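Local coordinates for histone-lysine N-methyltransferase SETMAR (Homo sapiens, PDB 3F2K), which acts in DNA double-strand break repair as a fusion of a histone-lysine methyltransferase with a DNA-binding mariner transposase domain that keeps some nuclease activity, at residues 31-36 with 124-129; 166-171 with 200-205. All coordinates share one frame; numbering follows the deposited sequence.

Contact 1: 31-36 with 124-129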
loop_
_atom_site.group_PDB
_atom_site.type_symbol
_atom_site.label_atom_id
_atom_site.label_comp_id
_atom_site.label_asym_id
_atom_site.label_seq_id
_atom_site.Cartn_x
_atom_site.Cartn_y
_atom_site.Cartn_z
ATOM N N LEU A 31 11.614 -3.566 8.410
ATOM C CA LEU A 31 10.133 -3.651 8.282
ATOM C C LEU A 31 9.369 -2.594 9.054
ATOM O O LEU A 31 8.350 -2.100 8.566
ATOM C CB LEU A 31 9.554 -5.074 8.572
ATOM C CG LEU A 31 10.107 -6.185 7.649
ATOM C CD1 LEU A 31 9.378 -7.486 7.861
ATOM C CD2 LEU A 31 10.081 -5.909 6.130
ATOM N N ASP A 32 9.853 -2.290 10.272
ATOM C CA ASP A 32 9.268 -1.299 11.173
ATOM C C ASP A 32 9.240 0.130 10.598
ATOM O O ASP A 32 8.429 0.961 11.064
ATOM C CB ASP A 32 9.986 -1.333 12.565
ATOM C CG ASP A 32 11.423 -0.697 12.553
ATOM O OD1 ASP A 32 12.314 -1.067 11.765
ATOM O OD2 ASP A 32 11.681 0.192 13.400
ATOM N N ARG A 33 10.099 0.398 9.613
ATOM C CA ARG A 33 10.178 1.741 9.008
ATOM C C ARG A 33 9.319 1.818 7.740
ATOM O O ARG A 33 9.090 2.903 7.211
ATOM C CB ARG A 33 11.641 2.119 8.695
ATOM C CG ARG A 33 12.608 2.035 9.945
ATOM C CD ARG A 33 14.104 1.928 9.476
ATOM N NE ARG A 33 14.425 2.992 8.547
ATOM C CZ ARG A 33 15.455 2.978 7.757
ATOM N NH1 ARG A 33 16.297 1.951 7.791
ATOM N NH2 ARG A 33 15.677 4.006 6.928
ATOM N N ILE A 34 8.727 0.698 7.335
ATOM C CA ILE A 34 7.909 0.753 6.081
ATOM C C ILE A 34 6.598 1.480 6.247
ATOM O O ILE A 34 5.874 1.231 7.221
ATOM C CB ILE A 34 7.622 -0.671 5.502
ATOM C CG1 ILE A 34 8.896 -1.264 4.936
ATOM C CG2 ILE A 34 6.589 -0.555 4.266
ATOM C CD1 ILE A 34 8.828 -2.758 4.587
ATOM N N VAL A 35 6.325 2.394 5.320
ATOM C CA VAL A 35 5.010 2.962 5.075
ATOM C C VAL A 35 4.612 2.373 3.694
ATOM O O VAL A 35 5.416 2.359 2.808
ATOM C CB VAL A 35 5.071 4.499 4.952
ATOM C CG1 VAL A 35 3.734 5.017 4.520
ATOM C CG2 VAL A 35 5.351 5.108 6.406
ATOM N N THR A 36 3.381 1.935 3.557
ATOM C CA THR A 36 2.963 1.362 2.323
ATOM C C THR A 36 1.566 1.812 1.910
ATOM O O THR A 36 0.694 2.177 2.774
ATOM C CB THR A 36 3.080 -0.215 2.408
ATOM O OG1 THR A 36 3.121 -0.783 1.089
ATOM C CG2 THR A 36 1.989 -0.857 3.268
ATOM N N GLY A 124 14.534 7.013 9.220
ATOM C CA GLY A 124 13.570 7.603 8.307
ATOM C C GLY A 124 12.660 6.563 7.701
ATOM O O GLY A 124 12.976 5.379 7.708
ATOM N N PRO A 125 11.483 7.008 7.232
ATOM C CA PRO A 125 10.507 6.105 6.696
ATOM C C PRO A 125 10.933 5.577 5.302
ATOM O O PRO A 125 11.724 6.222 4.631
ATOM C CB PRO A 125 9.263 6.964 6.570
ATOM C CG PRO A 125 9.847 8.410 6.221
ATOM C CD PRO A 125 11.083 8.446 7.150
ATOM N N ILE A 126 10.391 4.422 4.923
ATOM C CA ILE A 126 10.713 3.790 3.645
ATOM C C ILE A 126 9.381 3.516 2.969
ATOM O O ILE A 126 8.526 2.878 3.535
ATOM C CB ILE A 126 11.457 2.407 3.871
ATOM C CG1 ILE A 126 12.790 2.605 4.628
ATOM C CG2 ILE A 126 11.678 1.696 2.473
ATOM C CD1 ILE A 126 13.430 1.239 5.058
ATOM N N LEU A 127 9.145 4.084 1.790
ATOM C CA LEU A 127 7.822 3.914 1.188
ATOM C C LEU A 127 7.858 2.708 0.248
ATOM O O LEU A 127 8.804 2.572 -0.577
ATOM C CB LEU A 127 7.428 5.194 0.420
ATOM C CG LEU A 127 6.113 5.073 -0.300
ATOM C CD1 LEU A 127 4.911 4.841 0.689
ATOM C CD2 LEU A 127 5.902 6.372 -1.082
ATOM N N LEU A 128 6.843 1.826 0.391
ATOM C CA LEU A 128 6.649 0.689 -0.538
ATOM C C LEU A 128 5.349 0.954 -1.274
ATOM O O LEU A 128 4.268 0.946 -0.703
ATOM C CB LEU A 128 6.464 -0.576 0.310
ATOM C CG LEU A 128 6.217 -1.930 -0.400
ATOM C CD1 LEU A 128 6.919 -2.064 -1.651
ATOM C CD2 LEU A 128 6.441 -3.078 0.731
ATOM N N HIS A 129 5.486 1.195 -2.569
ATOM C CA HIS A 129 4.355 1.447 -3.402
ATOM C C HIS A 129 4.664 0.941 -4.828
ATOM O O HIS A 129 5.814 0.737 -5.194
ATOM C CB HIS A 129 3.892 2.951 -3.361
ATOM C CG HIS A 129 4.808 3.984 -3.959
ATOM N ND1 HIS A 129 6.132 3.799 -4.326
ATOM C CD2 HIS A 129 4.560 5.307 -4.175
ATOM C CE1 HIS A 129 6.632 4.945 -4.766
ATOM N NE2 HIS A 129 5.693 5.864 -4.699
#

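Contact 2: 166-171 with 200-205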
loop_
_atom_site.group_PDB
_atom_site.type_symbol
_atom_site.label_atom_id
_atom_site.label_comp_id
_atom_site.label_asym_id
_atom_site.label_seq_id
_atom_site.Cartn_x
_atom_site.Cartn_y
_atom_site.Cartn_z
ATOM N N TYR A 166 -2.348 -7.440 -1.004
ATOM C CA TYR A 166 -2.505 -8.838 -0.546
ATOM C C TYR A 166 -3.118 -8.986 0.872
ATOM O O TYR A 166 -3.715 -10.013 1.198
ATOM C CB TYR A 166 -1.238 -9.656 -0.677
ATOM C CG TYR A 166 -0.091 -9.327 0.269
ATOM C CD1 TYR A 166 -0.211 -9.550 1.689
ATOM C CD2 TYR A 166 1.104 -8.798 -0.217
ATOM C CE1 TYR A 166 0.876 -9.308 2.537
ATOM C CE2 TYR A 166 2.182 -8.550 0.605
ATOM C CZ TYR A 166 2.050 -8.761 1.976
ATOM O OH TYR A 166 3.140 -8.463 2.730
ATOM N N HIS A 167 -3.051 -7.906 1.658
ATOM C CA HIS A 167 -3.546 -7.932 3.035
ATOM C C HIS A 167 -4.779 -7.049 3.210
ATOM O O HIS A 167 -5.918 -7.567 3.377
ATOM C CB HIS A 167 -2.443 -7.486 4.033
ATOM C CG HIS A 167 -2.854 -7.659 5.460
ATOM N ND1 HIS A 167 -3.199 -8.905 5.963
ATOM C CD2 HIS A 167 -2.945 -6.779 6.494
ATOM C CE1 HIS A 167 -3.551 -8.761 7.247
ATOM N NE2 HIS A 167 -3.381 -7.487 7.590
ATOM N N VAL A 168 -4.598 -5.731 3.193
ATOM C CA VAL A 168 -5.749 -4.845 3.477
ATOM C C VAL A 168 -6.891 -5.047 2.488
ATOM O O VAL A 168 -8.064 -5.237 2.878
ATOM C CB VAL A 168 -5.311 -3.305 3.608
ATOM C CG1 VAL A 168 -6.511 -2.440 3.917
ATOM C CG2 VAL A 168 -4.197 -3.136 4.702
ATOM N N PHE A 169 -6.566 -5.052 1.181
ATOM C CA PHE A 169 -7.607 -5.150 0.185
ATOM C C PHE A 169 -8.320 -6.504 0.168
ATOM O O PHE A 169 -9.490 -6.570 -0.134
ATOM C CB PHE A 169 -7.090 -4.737 -1.235
ATOM C CG PHE A 169 -6.817 -3.196 -1.367
ATOM C CD1 PHE A 169 -7.351 -2.307 -0.440
ATOM C CD2 PHE A 169 -6.044 -2.667 -2.398
ATOM C CE1 PHE A 169 -7.091 -0.926 -0.521
ATOM C CE2 PHE A 169 -5.799 -1.241 -2.487
ATOM C CZ PHE A 169 -6.314 -0.417 -1.546
ATOM N N LYS A 170 -7.583 -7.561 0.468
ATOM C CA LYS A 170 -8.164 -8.887 0.578
ATOM C C LYS A 170 -9.258 -8.905 1.643
ATOM O O LYS A 170 -10.417 -9.304 1.375
ATOM C CB LYS A 170 -7.061 -9.886 0.897
ATOM C CG LYS A 170 -7.534 -11.258 1.369
ATOM C CD LYS A 170 -6.382 -12.151 1.741
ATOM C CE LYS A 170 -5.494 -11.613 2.871
ATOM N NZ LYS A 170 -4.147 -12.397 2.915
ATOM N N HIS A 171 -8.926 -8.398 2.811
ATOM C CA HIS A 171 -9.886 -8.303 3.907
ATOM C C HIS A 171 -11.033 -7.298 3.645
ATOM O O HIS A 171 -12.227 -7.544 4.012
ATOM C CB HIS A 171 -9.172 -7.973 5.179
ATOM C CG HIS A 171 -8.357 -9.110 5.702
ATOM N ND1 HIS A 171 -8.934 -10.235 6.250
ATOM C CD2 HIS A 171 -7.027 -9.345 5.677
ATOM C CE1 HIS A 171 -7.991 -11.091 6.599
ATOM N NE2 HIS A 171 -6.822 -10.586 6.244
ATOM N N THR A 200 -5.559 -3.981 16.878
ATOM C CA THR A 200 -4.291 -3.207 16.830
ATOM C C THR A 200 -3.115 -3.897 16.097
ATOM O O THR A 200 -2.225 -3.187 15.599
ATOM C CB THR A 200 -3.859 -2.789 18.261
ATOM O OG1 THR A 200 -3.592 -3.978 19.019
ATOM C CG2 THR A 200 -4.945 -1.943 18.957
ATOM N N ASP A 201 -3.111 -5.260 16.004
ATOM C CA ASP A 201 -2.066 -6.070 15.359
ATOM C C ASP A 201 -2.342 -6.377 13.869
ATOM O O ASP A 201 -1.528 -7.052 13.208
ATOM C CB ASP A 201 -1.976 -7.479 16.033
ATOM C CG ASP A 201 -3.292 -8.234 15.977
ATOM O OD1 ASP A 201 -4.294 -7.716 16.542
ATOM O OD2 ASP A 201 -3.372 -9.330 15.327
ATOM N N PHE A 202 -3.496 -5.925 13.367
ATOM C CA PHE A 202 -3.883 -6.236 12.016
ATOM C C PHE A 202 -2.857 -5.789 10.975
ATOM O O PHE A 202 -2.522 -6.543 10.005
ATOM C CB PHE A 202 -5.259 -5.652 11.724
ATOM C CG PHE A 202 -5.692 -5.775 10.273
ATOM C CD1 PHE A 202 -6.098 -6.995 9.788
ATOM C CD2 PHE A 202 -5.659 -4.663 9.418
ATOM C CE1 PHE A 202 -6.561 -7.131 8.418
ATOM C CE2 PHE A 202 -6.066 -4.743 8.041
ATOM C CZ PHE A 202 -6.489 -6.009 7.526
ATOM N N TYR A 203 -2.393 -4.552 11.139
ATOM C CA TYR A 203 -1.409 -3.997 10.183
ATOM C C TYR A 203 -0.078 -4.751 10.226
ATOM O O TYR A 203 0.503 -5.049 9.190
ATOM C CB TYR A 203 -1.306 -2.460 10.374
ATOM C CG TYR A 203 -2.668 -1.827 10.154
ATOM C CD1 TYR A 203 -3.160 -1.598 8.832
ATOM C CD2 TYR A 203 -3.495 -1.515 11.234
ATOM C CE1 TYR A 203 -4.417 -1.091 8.604
ATOM C CE2 TYR A 203 -4.777 -0.965 11.024
ATOM C CZ TYR A 203 -5.209 -0.744 9.690
ATOM O OH TYR A 203 -6.407 -0.202 9.433
ATOM N N ALA A 204 0.363 -5.092 11.430
ATOM C CA ALA A 204 1.661 -5.721 11.614
ATOM C C ALA A 204 1.716 -7.023 10.827
ATOM O O ALA A 204 2.774 -7.353 10.261
ATOM C CB ALA A 204 1.920 -5.970 13.080
ATOM N N THR A 205 0.568 -7.720 10.826
ATOM C CA THR A 205 0.387 -8.981 10.061
ATOM C C THR A 205 0.781 -8.787 8.601
ATOM O O THR A 205 1.561 -9.565 8.058
ATOM C CB THR A 205 -1.041 -9.522 10.127
ATOM O OG1 THR A 205 -1.447 -9.731 11.491
ATOM C CG2 THR A 205 -1.174 -10.879 9.391
#

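Contact 1: 31-36 with 124-129
I34, V35 and T36 pair in parallel register with I126, L127 and L128, the short strand axes 4.6 Å apart at closest and 35° from parallel. Three backbone bonds join the segments: I126 N to R33 O, just before the strand (3.0 Å), V35 N to I126 O (2.9 Å) and L128 N to V35 O (2.9 Å). A side-chain bond extends the row, T36 OG1 giving its proton to L128 O at 2.7 Å; with chi1 at -160°, OG1 lies opposite the backbone N and beside L128 CB. I34 CG2 meets L128 CB on that same face of the sheet, whereas V35 CG1 packs on L127 CD1 (4.0 Å) on the other. Before the strands, R33 grips G124 O side-on through NE (2.9 Å) and NH2 (3.1 Å), the oxygen lying in the guanidinium plane, while I126 CD1 sits over the centre of one guanidinium face. An alanine at R33 is likely to leave G124 O without these two donors and to uncover the end of I126. This parallel pairing of the first and fourth strands belongs to the RNase H-like fold of DDE transposases, whose magnesium-binding D38 and D130 follow shortly after the two segments.

Contact 2: 166-171 with 200-205
H167 and F202 make the one hydrogen bond between the two helical segments and also stack on each other. In the bond, H167 NE2 donates to F202 O over 2.7 Å. It is bent, with 138° at the hydrogen; the donor stands above the carbonyl plane, off the lone pairs, and the oxygen is tilted from the imidazole plane. Since a carbonyl can only accept, the bond implies that NE2 carries a hydrogen.

The aromatic contacts centre on the F202 ring. H167 lies over one face as an offset stack, centroids 4.3 Å apart and planes at 30°, with NE2 3.3 Å from CE1 of F202. The ring of H171 receives the F202 edge on its face in an offset edge-to-face pair, H171 CD2 to F202 CE1 being 3.6 Å. The chi1 of F202, 173°, sets CG anti to its own N and brings the ring to H167 with a face and to H171 with an edge.

V168 CG2 adds apolar contacts with F202 CE2, at 4.2 Å, and with Y203 CE1. Separately, T205 CG2 makes a carbon contact with the imidazole, 3.8 Å from H167 CE1. Beyond the segments, F194 of helix 184-196 packs on both V168 and H171.

Chemically, one buried histidine is held twice by the same residue, through its N-H and through its ring face, which should limit rotation of the imidazole and tie helix 163-176 to the start of helix 202-219.

Contact 1 joins two central strands of the sheet, and contact 2 joins two of the helices packed against it. Their centres are 15 Å apart and their nearest atoms about 7 Å, with no direct touch; the helices of contact 2 nonetheless reach the strands of contact 1. Helix 163-176 does so by placing P163 and T164 against T36, and helix 202-219 by placing L210 on I34. Both contacts lie near the magnesium site of D38 and D130 without supplying its ligands: the T36 side chain is about 10 Å from the metal and that of V168 about 12 Å, while F169 packs on D38 itself. T36 and V168 also share a neighbour in W79 of strand 72-80.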